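Local coordinates for uncharacterized conserved (Bdellovibrio bacteriovorus, PDB 7O21), which probably acts as an LD-carboxypeptidase of the YkuD family that edits cell-wall peptidoglycan and thereby helps give this predatory bacterium its curvature, at residues A[61-66]-A[185-190]; A[112-117]-A[166-171]; A[193-198]-A[252-257]. All blocks are in the same frame, centred on the assembly; numbering follows the deposited sequence. Where two conformers were deposited one is given.

Contact 1: A[61-66]-A[185-190]; sequences EQIQKI and SEHDKR
Ile63 reaches the imidazole of His187 with the end of its longer branch, and this is the apolar half of a small, partly buried contact between a strand and a helix. CD1 of Ile63 lies 3.9 Å from CE1 of His187 and equally far from NE2 of His187, meeting the ring obliquely, the two side chains crossing at about a right angle. Ile63 manages this because CG1 sits between its backbone N and carbonyl carbon (chi1 66°) and the chain then runs on extended. The second pair is looser: in the conformer described here, one of two modelled for Asp188, the amide NE2 of Gln62 stays 4.1 Å from OD1 of Asp188, too far for a hydrogen bond. Further out, NE2 of His187 donates a hydrogen bond to the carbonyl O of Leu30, which helps to set the ring's rotation, while Leu26 touches both Ile63 and His187. OD1 of Asp188, in the same conformer, has a stronger partner in Arg191 of the same helix, a salt bridge. On another side of the helix, NE of Arg190 bonds OE2 of Glu186 at 2.9 Å, almost in the guanidinium plane and on the anti lone pair of the carboxylate. Segments 61-66 and 185-190 share no hydrogen bond or salt bridge and meet here by van der Waals contact, the imidazole NE2 of His187 and the carboxylate of Asp188 having partners elsewhere, in Leu30 and Arg191.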
loop_
_atom_site.group_PDB
_atom_site.type_symbol
_atom_site.label_atom_id
_atom_site.label_comp_id
_atom_site.label_asym_id
_atom_site.label_seq_id
_atom_site.Cartn_x
_atom_site.Cartn_y
_atom_site.Cartn_z
ATOM N N GLU A 61 -8.746 -28.903 -5.511
ATOM C CA GLU A 61 -8.364 -28.242 -6.751
ATOM C C GLU A 61 -9.547 -27.624 -7.474
ATOM O O GLU A 61 -9.350 -26.906 -8.461
ATOM C CB GLU A 61 -7.701 -29.238 -7.708
ATOM C CG GLU A 61 -6.453 -29.901 -7.159
ATOM C CD GLU A 61 -5.733 -30.720 -8.218
ATOM O OE1 GLU A 61 -4.575 -30.391 -8.546
ATOM O OE2 GLU A 61 -6.340 -31.680 -8.733
ATOM N N GLN A 62 -10.762 -27.901 -7.019
ATOM C CA GLN A 62 -11.967 -27.371 -7.630
ATOM C C GLN A 62 -12.440 -26.125 -6.887
ATOM O O GLN A 62 -11.896 -25.732 -5.849
ATOM C CB GLN A 62 -13.082 -28.426 -7.648
ATOM C CG GLN A 62 -12.968 -29.456 -8.765
ATOM C CD GLN A 62 -11.777 -30.371 -8.596
ATOM O OE1 GLN A 62 -11.614 -31.003 -7.553
ATOM N NE2 GLN A 62 -10.930 -30.448 -9.623
ATOM N N ILE A 63 -13.442 -25.477 -7.465
ATOM C CA ILE A 63 -14.106 -24.341 -6.846
ATOM C C ILE A 63 -15.597 -24.651 -6.800
ATOM O O ILE A 63 -16.119 -25.390 -7.642
ATOM C CB ILE A 63 -13.844 -23.017 -7.603
ATOM C CG1 ILE A 63 -14.487 -23.054 -8.994
ATOM C CG2 ILE A 63 -12.347 -22.727 -7.664
ATOM C CD1 ILE A 63 -14.375 -21.749 -9.758
ATOM N N GLN A 64 -16.288 -24.068 -5.826
ATOM C CA GLN A 64 -17.711 -24.328 -5.649
ATOM C C GLN A 64 -18.402 -23.018 -5.301
ATOM O O GLN A 64 -17.961 -22.316 -4.391
ATOM C CB GLN A 64 -17.912 -25.334 -4.514
ATOM C CG GLN A 64 -19.345 -25.799 -4.323
ATOM C CD GLN A 64 -19.456 -26.912 -3.306
ATOM O OE1 GLN A 64 -18.451 -27.411 -2.801
ATOM N NE2 GLN A 64 -20.686 -27.319 -3.005
ATOM N N LYS A 65 -19.478 -22.695 -6.011
ATOM C CA LYS A 65 -20.254 -21.508 -5.679
ATOM C C LYS A 65 -21.114 -21.821 -4.467
ATOM O O LYS A 65 -21.828 -22.828 -4.444
ATOM C CB LYS A 65 -21.137 -21.090 -6.857
ATOM C CG LYS A 65 -21.874 -19.771 -6.634
ATOM C CD LYS A 65 -22.824 -19.442 -7.787
ATOM C CE LYS A 65 -22.090 -18.764 -8.943
ATOM N NZ LYS A 65 -22.999 -18.323 -10.050
ATOM N N ILE A 66 -21.036 -20.970 -3.448
ATOM C CA ILE A 66 -21.774 -21.205 -2.221
ATOM C C ILE A 66 -22.961 -20.266 -2.052
ATOM O O ILE A 66 -23.943 -20.654 -1.412
ATOM C CB ILE A 66 -20.892 -21.212 -0.961
ATOM C CG1 ILE A 66 -20.205 -19.868 -0.809
ATOM C CG2 ILE A 66 -19.876 -22.356 -1.018
ATOM C CD1 ILE A 66 -19.358 -19.762 0.446
ATOM N N SER A 185 -15.876 -29.652 -17.482
ATOM C CA SER A 185 -14.806 -30.201 -18.319
ATOM C C SER A 185 -13.928 -29.109 -18.906
ATOM O O SER A 185 -12.693 -29.196 -18.859
ATOM C CB SER A 185 -15.379 -31.050 -19.456
ATOM O OG SER A 185 -14.387 -31.934 -19.934
ATOM N N GLU A 186 -14.550 -28.109 -19.528
ATOM C CA GLU A 186 -13.790 -27.005 -20.093
ATOM C C GLU A 186 -13.026 -26.265 -19.003
ATOM O O GLU A 186 -11.862 -25.891 -19.192
ATOM C CB GLU A 186 -14.734 -26.041 -20.810
ATOM C CG GLU A 186 -14.065 -24.849 -21.452
ATOM C CD GLU A 186 -12.974 -25.235 -22.433
ATOM O OE1 GLU A 186 -13.013 -26.360 -22.980
ATOM O OE2 GLU A 186 -12.075 -24.402 -22.659
ATOM N N HIS A 187 -13.663 -26.064 -17.843
ATOM C CA HIS A 187 -13.010 -25.360 -16.737
ATOM C C HIS A 187 -11.774 -26.112 -16.273
ATOM O O HIS A 187 -10.703 -25.518 -16.085
ATOM C CB HIS A 187 -13.981 -25.190 -15.567
ATOM C CG HIS A 187 -13.543 -24.159 -14.575
ATOM N ND1 HIS A 187 -12.765 -24.462 -13.478
ATOM C CD2 HIS A 187 -13.769 -22.826 -14.526
ATOM C CE1 HIS A 187 -12.535 -23.357 -12.790
ATOM N NE2 HIS A 187 -13.124 -22.350 -13.410
ATOM N N ASP A 188 -11.897 -27.426 -16.083
ATOM C CA ASP A 188 -10.752 -28.211 -15.639
ATOM C C ASP A 188 -9.644 -28.211 -16.682
ATOM O O ASP A 188 -8.456 -28.193 -16.336
ATOM C CB ASP A 188 -11.163 -29.640 -15.299
ATOM C CG ASP A 188 -10.029 -30.425 -14.687
ATOM O OD1 ASP A 188 -9.661 -30.124 -13.533
ATOM O OD2 ASP A 188 -9.488 -31.324 -15.364
ATOM N N LYS A 189 -10.009 -28.233 -17.963
ATOM C CA LYS A 189 -8.998 -28.174 -19.010
ATOM C C LYS A 189 -8.211 -26.877 -18.915
ATOM O O LYS A 189 -6.977 -26.883 -18.943
ATOM C CB LYS A 189 -9.663 -28.328 -20.381
ATOM C CG LYS A 189 -8.686 -28.396 -21.544
ATOM C CD LYS A 189 -8.530 -27.042 -22.215
ATOM C CE LYS A 189 -7.579 -27.114 -23.408
ATOM N NZ LYS A 189 -6.310 -27.840 -23.097
ATOM N N ARG A 190 -8.917 -25.753 -18.787
ATOM C CA ARG A 190 -8.253 -24.460 -18.642
ATOM C C ARG A 190 -7.394 -24.409 -17.389
ATOM O O ARG A 190 -6.273 -23.883 -17.420
ATOM C CB ARG A 190 -9.291 -23.342 -18.624
ATOM C CG ARG A 190 -10.080 -23.244 -19.910
ATOM C CD ARG A 190 -10.876 -21.966 -19.968
ATOM N NE ARG A 190 -11.745 -21.942 -21.138
ATOM C CZ ARG A 190 -12.264 -20.836 -21.654
ATOM N NH1 ARG A 190 -11.997 -19.654 -21.106
ATOM N NH2 ARG A 190 -13.051 -20.913 -22.716
#

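Contact 2: A[112-117]-A[166-171]; sequences LAFTTN and IKLGET. With EDO (1,2-ethanediol), chain K.
CG of Phe114 (chi1 -67°) and CG1 of Ile166 both lie beside their own backbone N, anti to the carbonyl carbon, and the two side chains, carried on facing backbones, approach from opposite directions. The Ile166 chain continues extended to CD1, which lands almost over the middle of the phenyl ring: this methyl is 3.7 Å from the centroid of the Phe114 ring and only 8° off the normal, a CH-pi contact. The other branch touches the same ring, CG2 of Ile166 lying 3.9 Å from CE2 of Phe114. Leu168 comes to the edge instead, near the ring plane, with its CD2 3.9 Å from CD2 of Phe114, its side chain crossing that of Phe114 at about a right angle. In the YkuD catalytic domain strand 113-116 runs antiparallel between strands 91-99 and 134-136, the latter carrying the predicted catalytic His136, whose side chain is about 7 Å from that of Phe114. Ile159 and Ala163 of helix 156-163 add further apolar contacts to Phe114. The loop that presents Ile166 and Leu168 is tied internally: Lys167 N donates to OG1 of Thr171 at 2.8 Å, nearly straight (174°), and Lys167 O accepts from the backbone N of both Glu170 and Thr171. Gly169 turns the chain with a positive phi that suits glycine. Beyond this turn, a 1,2-ethanediol, probably from the crystallisation liquor, gives its O2 hydrogen to OE2 of Glu170 over a short 2.5 Å.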
loop_
_atom_site.group_PDB
_atom_site.type_symbol
_atom_site.label_atom_id
_atom_site.label_comp_id
_atom_site.label_asym_id
_atom_site.label_seq_id
_atom_site.Cartn_x
_atom_site.Cartn_y
_atom_site.Cartn_z
ATOM N N LEU A 112 -21.702 -0.989 5.903
ATOM C CA LEU A 112 -20.327 -1.461 5.889
ATOM C C LEU A 112 -19.725 -1.151 4.533
ATOM O O LEU A 112 -20.420 -1.144 3.520
ATOM C CB LEU A 112 -20.256 -2.981 6.093
ATOM C CG LEU A 112 -20.346 -3.634 7.470
ATOM C CD1 LEU A 112 -20.163 -5.141 7.314
ATOM C CD2 LEU A 112 -19.300 -3.076 8.412
ATOM N N ALA A 113 -18.410 -0.956 4.520
ATOM C CA ALA A 113 -17.659 -0.868 3.276
ATOM C C ALA A 113 -16.377 -1.655 3.436
ATOM O O ALA A 113 -15.798 -1.709 4.522
ATOM C CB ALA A 113 -17.291 0.573 2.895
ATOM N N PHE A 114 -15.925 -2.251 2.339
ATOM C CA PHE A 114 -14.626 -2.900 2.282
ATOM C C PHE A 114 -13.818 -2.235 1.184
ATOM O O PHE A 114 -14.298 -2.101 0.055
ATOM C CB PHE A 114 -14.781 -4.389 1.986
ATOM C CG PHE A 114 -15.438 -5.148 3.093
ATOM C CD1 PHE A 114 -16.823 -5.287 3.124
ATOM C CD2 PHE A 114 -14.681 -5.710 4.119
ATOM C CE1 PHE A 114 -17.440 -5.973 4.150
ATOM C CE2 PHE A 114 -15.303 -6.399 5.156
ATOM C CZ PHE A 114 -16.685 -6.528 5.169
ATOM N N THR A 115 -12.607 -1.796 1.525
ATOM C CA THR A 115 -11.768 -1.162 0.525
ATOM C C THR A 115 -11.056 -2.229 -0.294
ATOM O O THR A 115 -10.942 -3.388 0.117
ATOM C CB THR A 115 -10.735 -0.266 1.206
ATOM O OG1 THR A 115 -9.816 -1.088 1.949
ATOM C CG2 THR A 115 -11.422 0.723 2.161
ATOM N N THR A 116 -10.544 -1.815 -1.444
ATOM C CA THR A 116 -9.760 -2.699 -2.299
ATOM C C THR A 116 -8.341 -2.159 -2.470
ATOM O O THR A 116 -7.979 -1.082 -1.969
ATOM C CB THR A 116 -10.398 -2.854 -3.682
ATOM O OG1 THR A 116 -10.241 -1.635 -4.431
ATOM C CG2 THR A 116 -11.887 -3.252 -3.593
ATOM N N ASN A 117 -7.526 -2.925 -3.193
ATOM C CA ASN A 117 -6.195 -2.485 -3.580
ATOM C C ASN A 117 -6.184 -1.785 -4.933
ATOM O O ASN A 117 -5.108 -1.612 -5.513
ATOM C CB ASN A 117 -5.204 -3.657 -3.558
ATOM C CG ASN A 117 -5.525 -4.712 -4.605
ATOM O OD1 ASN A 117 -6.673 -5.009 -4.854
ATOM N ND2 ASN A 117 -4.485 -5.256 -5.248
ATOM N N ILE A 166 -15.145 -12.572 4.361
ATOM C CA ILE A 166 -14.065 -11.690 3.941
ATOM C C ILE A 166 -12.963 -11.695 4.987
ATOM O O ILE A 166 -13.188 -11.343 6.153
ATOM C CB ILE A 166 -14.576 -10.271 3.656
ATOM C CG1 ILE A 166 -15.462 -10.284 2.411
ATOM C CG2 ILE A 166 -13.401 -9.306 3.480
ATOM C CD1 ILE A 166 -16.276 -9.013 2.271
ATOM N N LYS A 167 -11.769 -12.088 4.561
ATOM C CA LYS A 167 -10.568 -12.025 5.379
ATOM C C LYS A 167 -9.789 -10.807 4.901
ATOM O O LYS A 167 -9.339 -10.755 3.749
ATOM C CB LYS A 167 -9.773 -13.314 5.193
ATOM C CG LYS A 167 -8.550 -13.459 6.071
ATOM C CD LYS A 167 -8.031 -14.899 5.896
ATOM C CE LYS A 167 -7.028 -15.299 6.928
ATOM N NZ LYS A 167 -6.640 -16.699 6.631
ATOM N N LEU A 168 -9.655 -9.812 5.775
ATOM C CA LEU A 168 -9.028 -8.564 5.367
ATOM C C LEU A 168 -7.592 -8.807 4.935
ATOM O O LEU A 168 -6.847 -9.547 5.583
ATOM C CB LEU A 168 -9.072 -7.557 6.513
ATOM C CG LEU A 168 -10.475 -7.103 6.902
ATOM C CD1 LEU A 168 -10.350 -6.052 7.994
ATOM C CD2 LEU A 168 -11.214 -6.557 5.690
ATOM N N GLY A 169 -7.210 -8.190 3.820
ATOM C CA GLY A 169 -5.902 -8.374 3.251
ATOM C C GLY A 169 -5.749 -9.597 2.377
ATOM O O GLY A 169 -4.703 -9.741 1.725
ATOM N N GLU A 170 -6.749 -10.469 2.323
ATOM C CA GLU A 170 -6.579 -11.753 1.647
ATOM C C GLU A 170 -7.677 -12.093 0.647
ATOM O O GLU A 170 -7.383 -12.656 -0.408
ATOM C CB GLU A 170 -6.454 -12.886 2.675
ATOM C CG GLU A 170 -5.331 -12.690 3.692
ATOM C CD GLU A 170 -3.955 -12.679 3.076
ATOM O OE1 GLU A 170 -3.780 -13.213 1.961
ATOM O OE2 GLU A 170 -3.032 -12.142 3.734
ATOM N N THR A 171 -8.929 -11.788 0.945
ATOM C CA THR A 171 -10.008 -12.270 0.068
ATOM C C THR A 171 -10.016 -11.532 -1.270
ATOM O O THR A 171 -10.181 -10.303 -1.291
ATOM C CB THR A 171 -11.366 -12.141 0.763
ATOM O OG1 THR A 171 -11.377 -12.999 1.909
ATOM C CG2 THR A 171 -12.508 -12.555 -0.186
HETATM C C1 EDO K . 1.370 -13.832 5.106
HETATM O O1 EDO K . 0.806 -14.293 6.337
HETATM C C2 EDO K . 0.251 -13.710 4.079
HETATM O O2 EDO K . -0.701 -12.740 4.535
#

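Contact 3: A[193-198]-A[252-257]; sequences DLSRFV and PYIVQH
Leu194, Ser195 and Ile254, the residues that touch, are all non-planar, and the flat groups nearby are engaged elsewhere. The guanidinium of Arg196 folds back along its helix with one face against CA of Asp193, 3.5 Å from the plane and offset toward the rim. Phe197 packs edge-to-face with Phe216, and the imidazole of His257 stacks with the ring of Phe176; neither aromatic ring touches the opposite segment. What joins helix and strand is the branched side chain of Ile254, which points at the helix and divides between two consecutive residues. Its CG2 branch, anti to the backbone N, meets CB of Leu194 at 4.0 Å. The CG1 branch is turned beside the backbone N (chi1 -54°) and runs out extended, bringing CD1 to 4.0 Å from OG of Ser195. That second approach is van der Waals only. The hydroxyl of Ser195 is satisfied by a hydrogen bond back to the carbonyl O of Arg191, one turn earlier in the helix, and so can lie against a methyl group without losing a polar partner. Both segments belong to the NTF2-like domain, in which helices pack against a curved antiparallel sheet. Helix 184-206 lies on that sheet here: Leu194 also touches Leu31 of strand 30-32, Leu261 of strand 260-270 and Tyr291 of strand 290-300, and Val198, a turn beyond, faces the sheet as well and settles on Val263, while strand 246-257 below the helix is hydrogen-bonded between strands 30-32 and 260-270.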
loop_
_atom_site.group_PDB
_atom_site.type_symbol
_atom_site.label_atom_id
_atom_site.label_comp_id
_atom_site.label_asym_id
_atom_site.label_seq_id
_atom_site.Cartn_x
_atom_site.Cartn_y
_atom_site.Cartn_z
ATOM N N ASP A 193 -4.263 -26.336 -18.044
ATOM C CA ASP A 193 -3.399 -25.612 -18.969
ATOM C C ASP A 193 -2.564 -24.584 -18.222
ATOM O O ASP A 193 -1.347 -24.484 -18.419
ATOM C CB ASP A 193 -4.242 -24.926 -20.042
ATOM C CG ASP A 193 -4.734 -25.884 -21.105
ATOM O OD1 ASP A 193 -4.261 -27.040 -21.147
ATOM O OD2 ASP A 193 -5.592 -25.459 -21.900
ATOM N N LEU A 194 -3.207 -23.810 -17.347
ATOM C CA LEU A 194 -2.471 -22.781 -16.618
ATOM C C LEU A 194 -1.585 -23.400 -15.539
ATOM O O LEU A 194 -0.486 -22.900 -15.270
ATOM C CB LEU A 194 -3.448 -21.750 -16.044
ATOM C CG LEU A 194 -3.857 -20.662 -17.045
ATOM C CD1 LEU A 194 -2.637 -19.896 -17.558
ATOM C CD2 LEU A 194 -4.648 -21.245 -18.210
ATOM N N SER A 195 -2.043 -24.486 -14.908
ATOM C CA SER A 195 -1.185 -25.199 -13.963
ATOM C C SER A 195 0.093 -25.677 -14.635
ATOM O O SER A 195 1.174 -25.616 -14.041
ATOM C CB SER A 195 -1.923 -26.386 -13.344
ATOM O OG SER A 195 -2.988 -25.953 -12.523
ATOM N N ARG A 196 -0.015 -26.155 -15.874
ATOM C CA ARG A 196 1.173 -26.610 -16.587
ATOM C C ARG A 196 2.102 -25.450 -16.914
ATOM O O ARG A 196 3.324 -25.607 -16.868
ATOM C CB ARG A 196 0.775 -27.382 -17.847
ATOM C CG ARG A 196 0.202 -28.755 -17.557
ATOM C CD ARG A 196 0.116 -29.602 -18.823
ATOM N NE ARG A 196 -0.495 -28.875 -19.932
ATOM C CZ ARG A 196 -1.797 -28.870 -20.196
ATOM N NH1 ARG A 196 -2.638 -29.553 -19.428
ATOM N NH2 ARG A 196 -2.261 -28.179 -21.229
ATOM N N PHE A 197 1.548 -24.282 -17.249
ATOM C CA PHE A 197 2.375 -23.092 -17.451
ATOM C C PHE A 197 3.158 -22.755 -16.184
ATOM O O PHE A 197 4.386 -22.587 -16.219
ATOM C CB PHE A 197 1.499 -21.907 -17.894
ATOM C CG PHE A 197 2.238 -20.581 -17.974
ATOM C CD1 PHE A 197 2.920 -20.199 -19.132
ATOM C CD2 PHE A 197 2.245 -19.715 -16.894
ATOM C CE1 PHE A 197 3.575 -18.979 -19.199
ATOM C CE2 PHE A 197 2.905 -18.502 -16.959
ATOM C CZ PHE A 197 3.574 -18.136 -18.119
ATOM N N VAL A 198 2.468 -22.698 -15.042
ATOM C CA VAL A 198 3.149 -22.404 -13.783
ATOM C C VAL A 198 4.212 -23.456 -13.483
ATOM O O VAL A 198 5.309 -23.132 -13.007
ATOM C CB VAL A 198 2.128 -22.282 -12.636
ATOM C CG1 VAL A 198 2.859 -22.128 -11.300
ATOM C CG2 VAL A 198 1.191 -21.109 -12.880
ATOM N N PRO A 252 -1.738 -22.856 -6.060
ATOM C CA PRO A 252 -1.920 -21.409 -6.171
ATOM C C PRO A 252 -3.348 -20.973 -6.470
ATOM O O PRO A 252 -4.185 -21.735 -6.959
ATOM C CB PRO A 252 -1.033 -21.059 -7.376
ATOM C CG PRO A 252 -1.140 -22.264 -8.238
ATOM C CD PRO A 252 -1.133 -23.431 -7.275
ATOM N N TYR A 253 -3.629 -19.706 -6.120
ATOM C CA TYR A 253 -4.698 -18.966 -6.783
ATOM C C TYR A 253 -4.288 -18.793 -8.238
ATOM O O TYR A 253 -3.135 -18.480 -8.540
ATOM C CB TYR A 253 -4.839 -17.532 -6.243
ATOM C CG TYR A 253 -5.484 -17.266 -4.893
ATOM C CD1 TYR A 253 -6.855 -17.386 -4.690
ATOM C CD2 TYR A 253 -4.717 -16.793 -3.845
ATOM C CE1 TYR A 253 -7.424 -17.093 -3.443
ATOM C CE2 TYR A 253 -5.270 -16.509 -2.624
ATOM C CZ TYR A 253 -6.614 -16.634 -2.431
ATOM O OH TYR A 253 -7.114 -16.346 -1.176
ATOM N N ILE A 254 -5.244 -18.967 -9.141
ATOM C CA ILE A 254 -5.031 -18.691 -10.562
ATOM C C ILE A 254 -6.266 -17.975 -11.084
ATOM O O ILE A 254 -7.377 -18.522 -11.026
ATOM C CB ILE A 254 -4.784 -19.962 -11.391
ATOM C CG1 ILE A 254 -3.639 -20.766 -10.783
ATOM C CG2 ILE A 254 -4.476 -19.580 -12.855
ATOM C CD1 ILE A 254 -3.390 -22.122 -11.469
ATOM N N VAL A 255 -6.080 -16.746 -11.561
ATOM C CA VAL A 255 -7.133 -15.971 -12.209
ATOM C C VAL A 255 -6.615 -15.534 -13.574
ATOM O O VAL A 255 -5.515 -14.982 -13.682
ATOM C CB VAL A 255 -7.530 -14.744 -11.374
ATOM C CG1 VAL A 255 -8.640 -13.967 -12.064
ATOM C CG2 VAL A 255 -8.008 -15.195 -10.010
ATOM N N GLN A 256 -7.421 -15.762 -14.610
ATOM C CA GLN A 256 -7.066 -15.356 -15.966
ATOM C C GLN A 256 -8.278 -14.668 -16.567
ATOM O O GLN A 256 -9.308 -15.308 -16.788
ATOM C CB GLN A 256 -6.667 -16.566 -16.808
ATOM C CG GLN A 256 -5.766 -16.205 -17.981
ATOM C CD GLN A 256 -6.502 -15.484 -19.092
ATOM O OE1 GLN A 256 -6.266 -14.291 -19.360
ATOM N NE2 GLN A 256 -7.397 -16.204 -19.757
ATOM N N HIS A 257 -8.162 -13.371 -16.821
ATOM C CA HIS A 257 -9.265 -12.588 -17.354
ATOM C C HIS A 257 -8.730 -11.559 -18.340
ATOM O O HIS A 257 -7.754 -10.865 -18.047
ATOM C CB HIS A 257 -10.033 -11.912 -16.209
ATOM C CG HIS A 257 -11.209 -11.117 -16.663
ATOM N ND1 HIS A 257 -11.208 -9.739 -16.692
ATOM C CD2 HIS A 257 -12.419 -11.505 -17.121
ATOM C CE1 HIS A 257 -12.375 -9.312 -17.136
ATOM N NE2 HIS A 257 -13.123 -10.363 -17.418
#

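Contacts 1 and 3 follow one another along helix 184-206, their centres 12 Å apart: its earlier turns meet strand 62-73 of the catalytic domain, the later ones the sheet of the NTF2-like domain, so one helix spans both. Contact 2 is nested in the chain loop closed by contact 1 and reaches the same catalytic sheet, but their centres are 24 Å apart. Contacts 2 and 3 lie on opposite sides of the chain's centre yet touch, Glu170 O packing 3.8 Å from Tyr253 OH across the two domains. Contact 2 alone is near the predicted active site, the Phe114 side chain lying about 10 Å from that of Cys151.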